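Local coordinates for fructooligosaccharide ABC transporter substrate-binding protein FusA (Streptococcus pneumoniae, PDB 5G5Y) that captures short- and long-chain fructooligosaccharides, preferring tetrasaccharides and larger, and serves as the solute-binding component of the FusABC-MsmK import complex, at residues Gly341-Asp346 against Phe352-Ala357; Lys22-Arg27 against Ser335-Trp340; Asn169-Pro172 against Ala178-Ile181. All blocks are in the same frame, centred on the assembly; numbering follows the deposited sequence.

How the contacts relate
Contacts 1 and 2 are neighbours, their centres 11 Å apart, and both draw on helix 332-340: contact 2 sets it against helix 23-32, and contact 1 follows directly as the chain leaves its C-terminal end. They touch through Arg27 and Gln337 of contact 2, which bond to Tyr343 and Thr342 of contact 1. The centre of contact 3 lies about 50 Å from those of the other two, near one end of the molecule. All three are partly buried, yet their chemistry differs. Contact 1 combines one backbone hydrogen bond with aliphatic-aromatic packing, contact 2 relies on an isoleucine and a water bridge between helices, and contact 3 gathers carboxylates round calcium.

Contact 1: residues Gly341-Asp346 against Phe352-Ala357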
ATOM      1  N   GLY A 341      17.059  -0.787   8.244  1.00 17.32           N
ATOM      2  CA  GLY A 341      18.260  -0.213   8.848  1.00 17.86           C
ATOM      3  C   GLY A 341      19.101  -1.234   9.558  1.00 19.01           C
ATOM      4  O   GLY A 341      18.911  -2.429   9.378  1.00 17.89           O
ATOM      5  N   THR A 342      20.040  -0.785  10.385  1.00 18.20           N
ATOM      6  CA  THR A 342      20.943  -1.734  11.002  1.00 17.11           C
ATOM      7  C   THR A 342      21.280  -1.383  12.472  1.00 18.07           C
ATOM      8  O   THR A 342      20.639  -0.546  13.070  1.00 18.38           O
ATOM      9  CB  THR A 342      22.175  -1.955  10.086  1.00 18.15           C
ATOM     10  OG1 THR A 342      22.945  -3.066  10.559  1.00 19.17           O
ATOM     11  CG2 THR A 342      23.051  -0.680   9.997  1.00 19.03           C
ATOM     12  N   TYR A 343      22.258  -2.092  13.014  1.00 18.54           N
ATOM     13  CA  TYR A 343      22.667  -2.020  14.409  1.00 20.79           C
ATOM     14  C   TYR A 343      24.181  -1.851  14.449  1.00 22.83           C
ATOM     15  O   TYR A 343      24.878  -2.150  13.462  1.00 21.88           O
ATOM     16  CB  TYR A 343      22.339  -3.357  15.112  1.00 21.49           C
ATOM     17  CG  TYR A 343      23.139  -4.518  14.553  1.00 21.20           C
ATOM     18  CD1 TYR A 343      22.682  -5.231  13.436  1.00 21.64           C
ATOM     19  CD2 TYR A 343      24.413  -4.841  15.068  1.00 23.00           C
ATOM     20  CE1 TYR A 343      23.440  -6.247  12.873  1.00 21.02           C
ATOM     21  CE2 TYR A 343      25.168  -5.869  14.523  1.00 23.44           C
ATOM     22  CZ  TYR A 343      24.672  -6.561  13.416  1.00 23.46           C
ATOM     23  OH  TYR A 343      25.400  -7.563  12.862  1.00 24.35           O
ATOM     24  N   GLY A 344      24.679  -1.422  15.613  1.00 24.75           N
ATOM     25  CA  GLY A 344      26.107  -1.508  15.949  1.00 25.73           C
ATOM     26  C   GLY A 344      27.022  -0.438  15.378  1.00 27.73           C
ATOM     27  O   GLY A 344      28.242  -0.544  15.532  1.00 28.96           O
ATOM     28  N   ASP A 345      26.483   0.589  14.731  1.00 27.15           N
ATOM     29  CA  ASP A 345      27.326   1.684  14.236  1.00 28.91           C
ATOM     30  C   ASP A 345      27.697   2.625  15.391  1.00 32.84           C
ATOM     31  O   ASP A 345      26.817   3.136  16.086  1.00 31.13           O
ATOM     32  CB  ASP A 345      26.637   2.486  13.133  1.00 29.09           C
ATOM     33  CG  ASP A 345      27.641   3.248  12.223  1.00 33.44           C
ATOM     34  OD1 ASP A 345      28.854   3.336  12.555  1.00 33.00           O
ATOM     35  OD2 ASP A 345      27.211   3.763  11.170  1.00 29.32           O
ATOM     36  N   ASP A 346      29.000   2.859  15.579  1.00 37.35           N
ATOM     37  CA  ASP A 346      29.460   3.904  16.514  1.00 38.68           C
ATOM     38  C   ASP A 346      29.600   5.320  15.898  1.00 38.36           C
ATOM     39  O   ASP A 346      29.932   6.241  16.611  1.00 37.68           O
ATOM     40  CB  ASP A 346      30.758   3.479  17.223  1.00 42.67           C
ATOM     41  CG  ASP A 346      31.955   3.389  16.289  1.00 47.54           C
ATOM     42  OD1 ASP A 346      31.855   3.784  15.107  1.00 52.39           O
ATOM     43  OD2 ASP A 346      33.018   2.913  16.739  1.00 53.94           O
ATOM     44  N   PHE A 352      18.265  -0.334  14.905  1.00 18.80           N
ATOM     45  CA  PHE A 352      18.165  -1.544  15.714  1.00 19.88           C
ATOM     46  C   PHE A 352      19.317  -1.748  16.728  1.00 21.46           C
ATOM     47  O   PHE A 352      20.405  -1.224  16.534  1.00 21.25           O
ATOM     48  CB  PHE A 352      18.243  -2.738  14.811  1.00 18.82           C
ATOM     49  CG  PHE A 352      17.104  -2.860  13.830  1.00 19.11           C
ATOM     50  CD1 PHE A 352      15.843  -3.243  14.261  1.00 19.74           C
ATOM     51  CD2 PHE A 352      17.321  -2.704  12.468  1.00 19.18           C
ATOM     52  CE1 PHE A 352      14.798  -3.421  13.342  1.00 18.57           C
ATOM     53  CE2 PHE A 352      16.284  -2.878  11.543  1.00 18.81           C
ATOM     54  CZ  PHE A 352      15.025  -3.258  11.999  1.00 18.23           C
ATOM     55  N   GLU A 353      19.057  -2.526  17.764  1.00 22.47           N
ATOM     56  CA  GLU A 353      20.125  -3.213  18.502  1.00 27.65           C
ATOM     57  C   GLU A 353      19.955  -4.700  18.260  1.00 26.56           C
ATOM     58  O   GLU A 353      18.831  -5.204  18.130  1.00 24.92           O
ATOM     59  CB  GLU A 353      20.124  -2.892  20.017  1.00 32.77           C
ATOM     60  CG  GLU A 353      18.816  -3.161  20.732  1.00 36.49           C
ATOM     61  CD  GLU A 353      18.920  -3.237  22.267  1.00 42.76           C
ATOM     62  OE1 GLU A 353      19.963  -2.873  22.864  1.00 40.02           O
ATOM     63  OE2 GLU A 353      17.912  -3.666  22.877  1.00 46.46           O
ATOM     64  N   LEU A 354      21.076  -5.401  18.159  1.00 26.07           N
ATOM     65  CA  LEU A 354      21.065  -6.826  17.989  1.00 26.74           C
ATOM     66  C   LEU A 354      21.262  -7.462  19.350  1.00 29.91           C
ATOM     67  O   LEU A 354      22.236  -7.146  20.049  1.00 28.87           O
ATOM     68  CB  LEU A 354      22.191  -7.261  17.056  1.00 28.30           C
ATOM     69  CG  LEU A 354      22.412  -8.756  16.831  1.00 28.46           C
ATOM     70  CD1 LEU A 354      21.250  -9.360  16.057  1.00 27.79           C
ATOM     71  CD2 LEU A 354      23.758  -9.002  16.134  1.00 29.53           C
ATOM     72  N   ASP A 355      20.361  -8.358  19.721  1.00 29.07           N
ATOM     73  CA  ASP A 355      20.576  -9.152  20.898  1.00 33.62           C
ATOM     74  C   ASP A 355      21.505 -10.306  20.521  1.00 37.12           C
ATOM     75  O   ASP A 355      21.116 -11.154  19.713  1.00 34.29           O
ATOM     76  CB  ASP A 355      19.286  -9.688  21.457  1.00 34.28           C
ATOM     77  CG  ASP A 355      19.517 -10.456  22.755  1.00 38.89           C
ATOM     78  OD1 ASP A 355      19.997  -9.797  23.707  1.00 41.10           O
ATOM     79  OD2 ASP A 355      19.276 -11.701  22.800  1.00 38.45           O
ATOM     80  N   GLN A 356      22.718 -10.304  21.102  1.00 38.62           N
ATOM     81  CA  GLN A 356      23.773 -11.290  20.802  1.00 43.67           C
ATOM     82  C   GLN A 356      23.294 -12.704  20.949  1.00 40.83           C
ATOM     83  O   GLN A 356      23.428 -13.500  20.030  1.00 43.31           O
ATOM     84  CB  GLN A 356      24.979 -11.127  21.729  1.00 51.63           C
ATOM     85  CG  GLN A 356      25.918  -9.986  21.379  1.00 61.94           C
ATOM     86  CD  GLN A 356      27.222 -10.027  22.184  1.00 74.75           C
ATOM     87  OE1 GLN A 356      27.380 -10.830  23.126  1.00 74.34           O
ATOM     88  NE2 GLN A 356      28.168  -9.153  21.815  1.00 79.46           N
ATOM     89  N   ALA A 357      22.733 -13.004  22.118  1.00 39.82           N
ATOM     90  CA  ALA A 357      22.340 -14.359  22.461  1.00 40.33           C
ATOM     91  C   ALA A 357      21.239 -14.929  21.571  1.00 40.95           C
ATOM     92  O   ALA A 357      21.338 -16.075  21.136  1.00 38.17           O
ATOM     93  CB  ALA A 357      21.891 -14.421  23.911  1.00 41.94           C
TER
HETATM   94  O   HOH W   1      22.745  -0.808  17.735  1.00 21.09           O
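Leu354 lies alongside Tyr343, the two side chains pointing the same way, and meets one face of the phenol ring. Its CB makes a CH-pi contact, 3.9 Å from the centroid of the Tyr343 ring and only 16° off the normal, while Leu354 CD2 reaches the far end of the same ring, 3.8 Å from Tyr343 CZ. The tyrosine takes the tightest of the staggered positions, CG lying between the backbone N and the carbonyl carbon (chi1 65°), which stands the ring up beside the leucine. Phe352 behaves differently: it turns an edge to the opposite segment, and the carbonyl O of Gly341 lies in the ring plane, 3.4 Å from Phe352 CE2.

The backbones fix this arrangement. Phe352 N donates to Thr342 O at 3.0 Å, and the next carbonyl, Phe352 O, receives a close CA-H contact from Tyr343 CA at 3.2 Å. A water continues the pairing, accepting from Gly344 N and donating to Phe352 O. Gly341, with positive phi, is where the chain turns out of the preceding helix.

Arg27 forms a cation-pi contact with Tyr343. Strand 352-355 pairs antiparallel with strand 360-363, whose Leu361 packs against Tyr343, Phe352 and Leu354, while Phe352 also rests on Val336 and the substrate-binding Trp340 of helix 332-340.

Contact 2: residues Lys22-Arg27 against Ser335-Trp340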
ATOM      1  N   LYS A  22      27.746   2.225   3.215  1.00 19.92           N
ATOM      2  CA  LYS A  22      26.730   1.736   4.153  1.00 18.21           C
ATOM      3  C   LYS A  22      27.244   0.532   4.945  1.00 18.21           C
ATOM      4  O   LYS A  22      27.840  -0.374   4.386  1.00 18.20           O
ATOM      5  CB  LYS A  22      25.467   1.317   3.407  1.00 17.01           C
ATOM      6  CG  LYS A  22      24.733   2.471   2.802  1.00 17.72           C
ATOM      7  CD  LYS A  22      23.377   2.081   2.213  1.00 18.39           C
ATOM      8  CE  LYS A  22      22.660   3.305   1.705  1.00 20.19           C
ATOM      9  NZ  LYS A  22      21.387   3.055   0.954  1.00 22.21           N
ATOM     10  N   LEU A  23      27.007   0.558   6.255  1.00 18.77           N
ATOM     11  CA  LEU A  23      27.410  -0.520   7.162  1.00 17.76           C
ATOM     12  C   LEU A  23      26.846  -1.900   6.753  1.00 17.47           C
ATOM     13  O   LEU A  23      27.566  -2.943   6.795  1.00 17.15           O
ATOM     14  CB  LEU A  23      27.080  -0.132   8.609  1.00 17.96           C
ATOM     15  CG  LEU A  23      27.525  -1.072   9.707  1.00 19.39           C
ATOM     16  CD1 LEU A  23      29.009  -1.464   9.621  1.00 20.65           C
ATOM     17  CD2 LEU A  23      27.233  -0.436  11.061  1.00 19.57           C
ATOM     18  N   ILE A  24      25.585  -1.929   6.325  1.00 16.97           N
ATOM     19  CA  ILE A  24      25.005  -3.192   5.838  1.00 15.71           C
ATOM     20  C   ILE A  24      25.839  -3.791   4.706  1.00 15.60           C
ATOM     21  O   ILE A  24      26.115  -5.001   4.679  1.00 15.80           O
ATOM     22  CB  ILE A  24      23.513  -3.008   5.412  1.00 16.07           C
ATOM     23  CG1 ILE A  24      22.601  -2.881   6.651  1.00 16.47           C
ATOM     24  CG2 ILE A  24      23.040  -4.180   4.596  1.00 16.47           C
ATOM     25  CD1 ILE A  24      21.176  -2.436   6.319  1.00 16.67           C
ATOM     26  N   LEU A  25      26.245  -2.987   3.739  1.00 14.94           N
ATOM     27  CA  LEU A  25      26.945  -3.559   2.597  1.00 15.51           C
ATOM     28  C   LEU A  25      28.417  -3.917   2.901  1.00 16.50           C
ATOM     29  O   LEU A  25      28.988  -4.794   2.265  1.00 17.75           O
ATOM     30  CB  LEU A  25      26.820  -2.641   1.406  1.00 16.89           C
ATOM     31  CG  LEU A  25      25.347  -2.544   0.972  1.00 17.36           C
ATOM     32  CD1 LEU A  25      25.207  -1.436  -0.040  1.00 17.19           C
ATOM     33  CD2 LEU A  25      24.862  -3.868   0.384  1.00 17.48           C
ATOM     34  N   GLN A  26      29.009  -3.212   3.855  1.00 18.06           N
ATOM     35  CA  GLN A  26      30.361  -3.529   4.387  1.00 19.69           C
ATOM     36  C   GLN A  26      30.392  -4.885   5.050  1.00 19.79           C
ATOM     37  O   GLN A  26      31.248  -5.720   4.729  1.00 18.40           O
ATOM     38  CB  GLN A  26      30.783  -2.453   5.397  1.00 21.04           C
ATOM     39  CG  GLN A  26      31.172  -1.187   4.682  1.00 22.32           C
ATOM     40  CD  GLN A  26      31.259   0.030   5.575  1.00 24.98           C
ATOM     41  OE1 GLN A  26      31.169  -0.058   6.794  1.00 25.75           O
ATOM     42  NE2 GLN A  26      31.416   1.178   4.961  1.00 26.34           N
ATOM     43  N   ARG A  27      29.402  -5.137   5.915  1.00 19.06           N
ATOM     44  CA  ARG A  27      29.250  -6.449   6.530  1.00 18.99           C
ATOM     45  C   ARG A  27      28.920  -7.531   5.515  1.00 18.53           C
ATOM     46  O   ARG A  27      29.462  -8.635   5.585  1.00 17.75           O
ATOM     47  CB  ARG A  27      28.163  -6.441   7.618  1.00 19.45           C
ATOM     48  CG  ARG A  27      28.502  -5.565   8.803  1.00 20.59           C
ATOM     49  CD  ARG A  27      27.605  -5.898   9.969  1.00 22.94           C
ATOM     50  NE  ARG A  27      27.805  -5.008  11.121  1.00 22.06           N
ATOM     51  CZ  ARG A  27      26.910  -4.180  11.637  1.00 22.75           C
ATOM     52  NH1 ARG A  27      25.677  -4.039  11.117  1.00 21.27           N
ATOM     53  NH2 ARG A  27      27.253  -3.468  12.712  1.00 23.32           N
ATOM     54  N   SER A 335      17.013  -9.622   5.402  1.00 12.34           N
ATOM     55  CA  SER A 335      15.826  -8.954   4.876  1.00 12.95           C
ATOM     56  C   SER A 335      15.343  -7.806   5.773  1.00 12.86           C
ATOM     57  O   SER A 335      15.004  -6.726   5.293  1.00 12.97           O
ATOM     58  CB  SER A 335      14.703  -9.947   4.621  1.00 12.24           C
ATOM     59  OG  SER A 335      14.989 -10.768   3.528  1.00 12.26           O
ATOM     60  N   VAL A 336      15.315  -8.044   7.084  1.00 14.18           N
ATOM     61  CA  VAL A 336      14.815  -7.057   7.990  1.00 14.17           C
ATOM     62  C   VAL A 336      15.714  -5.809   7.929  1.00 14.04           C
ATOM     63  O   VAL A 336      15.220  -4.706   7.764  1.00 14.03           O
ATOM     64  CB  VAL A 336      14.690  -7.607   9.428  1.00 14.67           C
ATOM     65  CG1 VAL A 336      14.468  -6.507  10.444  1.00 15.55           C
ATOM     66  CG2 VAL A 336      13.591  -8.675   9.495  1.00 15.33           C
ATOM     67  N   GLN A 337      17.028  -5.993   8.029  1.00 13.95           N
ATOM     68  CA  GLN A 337      17.950  -4.842   7.992  1.00 14.47           C
ATOM     69  C   GLN A 337      17.926  -4.139   6.646  1.00 14.28           C
ATOM     70  O   GLN A 337      17.864  -2.889   6.582  1.00 14.16           O
ATOM     71  CB  GLN A 337      19.370  -5.298   8.297  1.00 14.71           C
ATOM     72  CG  GLN A 337      19.564  -5.812   9.693  1.00 14.85           C
ATOM     73  CD  GLN A 337      20.947  -6.379   9.870  1.00 16.05           C
ATOM     74  OE1 GLN A 337      21.888  -5.626  10.018  1.00 16.97           O
ATOM     75  NE2 GLN A 337      21.070  -7.716   9.844  1.00 16.69           N
ATOM     76  N   ASN A 338      17.913  -4.911   5.555  1.00 13.69           N
ATOM     77  CA  ASN A 338      17.891  -4.282   4.230  1.00 13.96           C
ATOM     78  C   ASN A 338      16.690  -3.351   4.060  1.00 13.53           C
ATOM     79  O   ASN A 338      16.792  -2.284   3.449  1.00 13.58           O
ATOM     80  CB  ASN A 338      17.903  -5.320   3.108  1.00 13.40           C
ATOM     81  CG  ASN A 338      19.240  -6.045   2.996  1.00 14.03           C
ATOM     82  OD1 ASN A 338      20.175  -5.802   3.769  1.00 13.68           O
ATOM     83  ND2 ASN A 338      19.316  -6.973   2.052  1.00 13.55           N
ATOM     84  N   ASN A 339      15.577  -3.757   4.645  1.00 14.38           N
ATOM     85  CA  ASN A 339      14.327  -3.012   4.560  1.00 14.62           C
ATOM     86  C   ASN A 339      14.352  -1.758   5.451  1.00 14.38           C
ATOM     87  O   ASN A 339      13.824  -0.726   5.067  1.00 15.09           O
ATOM     88  CB  ASN A 339      13.173  -3.908   5.009  1.00 14.61           C
ATOM     89  CG  ASN A 339      11.793  -3.378   4.587  1.00 15.53           C
ATOM     90  OD1 ASN A 339      11.579  -3.035   3.432  1.00 16.30           O
ATOM     91  ND2 ASN A 339      10.853  -3.355   5.515  1.00 15.01           N
ATOM     92  N   TRP A 340      14.888  -1.890   6.661  1.00 14.41           N
ATOM     93  CA  TRP A 340      14.653  -0.894   7.712  1.00 15.03           C
ATOM     94  C   TRP A 340      15.871  -0.182   8.314  1.00 16.26           C
ATOM     95  O   TRP A 340      15.689   0.888   8.911  1.00 17.96           O
ATOM     96  CB  TRP A 340      13.818  -1.508   8.850  1.00 15.08           C
ATOM     97  CG  TRP A 340      12.357  -1.599   8.598  1.00 15.43           C
ATOM     98  CD1 TRP A 340      11.552  -0.644   8.004  1.00 15.65           C
ATOM     99  CD2 TRP A 340      11.479  -2.657   8.998  1.00 14.79           C
ATOM    100  NE1 TRP A 340      10.227  -1.079   7.975  1.00 15.43           N
ATOM    101  CE2 TRP A 340      10.153  -2.299   8.588  1.00 15.03           C
ATOM    102  CE3 TRP A 340      11.670  -3.881   9.632  1.00 14.78           C
ATOM    103  CZ2 TRP A 340       9.051  -3.145   8.774  1.00 14.84           C
ATOM    104  CZ3 TRP A 340      10.550  -4.701   9.849  1.00 14.89           C
ATOM    105  CH2 TRP A 340       9.273  -4.324   9.419  1.00 14.51           C
TER
HETATM  106  O   HOH W   2      24.526  -5.989   8.987  1.00 19.20           O
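Ile24 projects its CG1 branch anti to its own carbonyl carbon (chi1 -74°), and the extended second torsion carries CD1 onward to Gln337; the CG2 branch is left to meet Asn338. The contact is therefore divided between two methyl groups. Ile24 CD1 comes to 3.4 Å from the backbone O of Gln337 and to 3.9 Å from Gln337 CB, whereas Ile24 CG2 sits 3.4 Å from Asn338 OD1, the two side chains running obliquely past each other. That amide is held from within its own helix and beyond: OD1 bonds to Gln334, and ND2 to Gln329.

No direct hydrogen bond joins the segments. Arg27 NH1 and Gln337 OE1 remain 4.3 Å apart, and a water fills the role of go-between, accepting from Arg27 NH1 at 3.1 Å in the plane of the guanidinium and donating to Gln337 OE1 at 2.9 Å. One guanidinium face lies over Leu23 CG, 3.6 Å from the plane.

The motif is a roughly antiparallel helix pair, the axes of 23-27 and 335-340 running at 148° and approaching to 11.0 Å. At this spacing the helices meet through side chains, with Ile24 reaching the backbone of the other helix and the water-linked pair beside it. Helix 23-32 begins here, Lys22 being its N-cap, while helix 332-340 ends at Trp340, a substrate-binding residue.

Both polar ends have further partners beyond the helices: Arg27 NH2 bonds to Tyr343 O, and Gln337 OE1 to the hydroxyl of Thr342. On another side of helix 332-340, Asn339 ND2 bonds to the substrate-binding Glu123, and the carbonyl of Asn339 accepts from Arg375, which also binds substrate.

Contact 3: residues Asn169-Pro172 against Ala178-Ile181; sequences NGDP and ADEI. With CA (calcium ion), chain C.
The carboxylates of Asp171 and Glu180 are turned almost perpendicular to one another, their planes 79° apart, and the two side chains cross at about a right angle as they converge on one calcium ion. Glu180 offers the ion both oxygens, OE1 at 2.6 Å and OE2 at 2.5 Å, so it chelates in bidentate fashion. Asp171 and Asp179 each give a single oxygen, OD1 in both cases, at 2.1 Å from the calcium. The close approach of Asp171 OD1 to Glu180 OE2, 3.2 Å, is no hydrogen bond: the metal between them probably offsets the repulsion of two like-charged groups.

Glu180 reaches inward because its chain is bent at chi2 (84°). The pyrrolidine ring of Pro172 approaches from the opposite direction, with Pro172 CD 3.3 Å from Glu180 OE2 and the proline CG against the glutamate CG. A water ties the segments at a second point, accepting from Asp171 N and donating to Glu180 OE1, which is thus gripped by both metal and water. Asp171 has positive phi, and its CG stands anti to the backbone N (chi1 -175°), directing OD1 at the ion; OD2 is steadied by the backbone N of Gly176.

Asn173, Asn175 and the carbonyl O of Glu177 complete the seven-oxygen shell. This is an EF-hand-like calcium loop, with the bidentate glutamate two places early and a strand following, and calcium binding by this protein is essential for translocation of its substrates. The loop links helix 157-169 to strand 181-183. Pro172 and Glu180 pack on Trp145 of helix 143-148, while Ile181 starts the edge strand through backbone bonds with Lys263 and Gly265.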
ATOM      1  N   ASN A 169     -23.522  22.937  14.762  1.00 29.88           N
ATOM      2  CA  ASN A 169     -24.322  23.994  15.411  1.00 30.88           C
ATOM      3  C   ASN A 169     -24.000  24.190  16.890  1.00 32.82           C
ATOM      4  O   ASN A 169     -24.448  25.165  17.478  1.00 35.17           O
ATOM      5  CB  ASN A 169     -25.807  23.638  15.330  1.00 30.45           C
ATOM      6  CG  ASN A 169     -26.282  23.412  13.901  1.00 30.24           C
ATOM      7  OD1 ASN A 169     -25.875  24.115  12.991  1.00 29.11           O
ATOM      8  ND2 ASN A 169     -27.142  22.408  13.706  1.00 32.90           N
ATOM      9  N   GLY A 170     -23.303  23.241  17.509  1.00 31.67           N
ATOM     10  CA  GLY A 170     -23.140  23.226  18.970  1.00 31.22           C
ATOM     11  C   GLY A 170     -21.911  23.918  19.513  1.00 31.70           C
ATOM     12  O   GLY A 170     -21.708  23.923  20.716  1.00 32.52           O
ATOM     13  N   ASP A 171     -21.063  24.454  18.646  1.00 31.29           N
ATOM     14  CA  ASP A 171     -19.816  25.082  19.050  1.00 34.92           C
ATOM     15  C   ASP A 171     -19.036  24.264  20.114  1.00 39.65           C
ATOM     16  O   ASP A 171     -18.761  24.758  21.212  1.00 37.94           O
ATOM     17  CB  ASP A 171     -20.082  26.535  19.506  1.00 37.20           C
ATOM     18  CG  ASP A 171     -18.804  27.302  19.826  1.00 38.06           C
ATOM     19  OD1 ASP A 171     -17.797  27.143  19.080  1.00 35.42           O
ATOM     20  OD2 ASP A 171     -18.814  28.080  20.824  1.00 38.94           O
ATOM     21  N   PRO A 172     -18.675  23.000  19.783  1.00 36.97           N
ATOM     22  CA  PRO A 172     -17.961  22.186  20.780  1.00 36.68           C
ATOM     23  C   PRO A 172     -16.583  22.717  21.201  1.00 34.91           C
ATOM     24  O   PRO A 172     -16.153  22.450  22.323  1.00 38.27           O
ATOM     25  CB  PRO A 172     -17.833  20.813  20.097  1.00 35.56           C
ATOM     26  CG  PRO A 172     -17.971  21.092  18.638  1.00 36.04           C
ATOM     27  CD  PRO A 172     -19.008  22.200  18.590  1.00 35.81           C
ATOM     28  N   ALA A 178     -18.947  29.501  14.413  1.00 40.83           N
ATOM     29  CA  ALA A 178     -19.273  28.330  13.598  1.00 38.85           C
ATOM     30  C   ALA A 178     -18.064  27.973  12.723  1.00 36.55           C
ATOM     31  O   ALA A 178     -18.114  28.016  11.491  1.00 33.06           O
ATOM     32  CB  ALA A 178     -20.510  28.594  12.740  1.00 40.44           C
ATOM     33  N   ASP A 179     -16.969  27.628  13.389  1.00 32.86           N
ATOM     34  CA  ASP A 179     -15.711  27.271  12.729  1.00 30.63           C
ATOM     35  C   ASP A 179     -15.523  25.742  12.569  1.00 28.97           C
ATOM     36  O   ASP A 179     -14.680  25.295  11.798  1.00 33.05           O
ATOM     37  CB  ASP A 179     -14.525  27.880  13.498  1.00 30.87           C
ATOM     38  CG  ASP A 179     -14.373  27.344  14.926  1.00 29.08           C
ATOM     39  OD1 ASP A 179     -15.363  27.111  15.681  1.00 30.07           O
ATOM     40  OD2 ASP A 179     -13.210  27.210  15.341  1.00 31.94           O
ATOM     41  N   GLU A 180     -16.334  24.962  13.276  1.00 28.69           N
ATOM     42  CA  GLU A 180     -16.261  23.494  13.229  1.00 28.26           C
ATOM     43  C   GLU A 180     -16.598  23.009  11.794  1.00 27.58           C
ATOM     44  O   GLU A 180     -17.603  23.441  11.197  1.00 23.73           O
ATOM     45  CB  GLU A 180     -17.216  22.872  14.252  1.00 28.12           C
ATOM     46  CG  GLU A 180     -16.788  22.964  15.719  1.00 30.15           C
ATOM     47  CD  GLU A 180     -17.142  24.281  16.437  1.00 33.48           C
ATOM     48  OE1 GLU A 180     -17.745  25.182  15.812  1.00 30.46           O
ATOM     49  OE2 GLU A 180     -16.819  24.419  17.654  1.00 29.29           O
ATOM     50  N   ILE A 181     -15.728  22.164  11.244  1.00 24.84           N
ATOM     51  CA  ILE A 181     -15.939  21.527   9.948  1.00 23.42           C
ATOM     52  C   ILE A 181     -16.360  20.109  10.312  1.00 22.73           C
ATOM     53  O   ILE A 181     -15.520  19.323  10.730  1.00 23.59           O
ATOM     54  CB  ILE A 181     -14.667  21.522   9.090  1.00 25.21           C
ATOM     55  CG1 ILE A 181     -14.153  22.957   8.884  1.00 26.02           C
ATOM     56  CG2 ILE A 181     -14.943  20.857   7.731  1.00 24.72           C
ATOM     57  CD1 ILE A 181     -12.823  23.065   8.181  1.00 26.90           C
TER
HETATM   58 CA    CA C 601     -16.611  26.949  17.382  1.00 35.12          CA
HETATM   59  O   HOH W   3     -20.466  25.169  15.997  1.00 36.74           O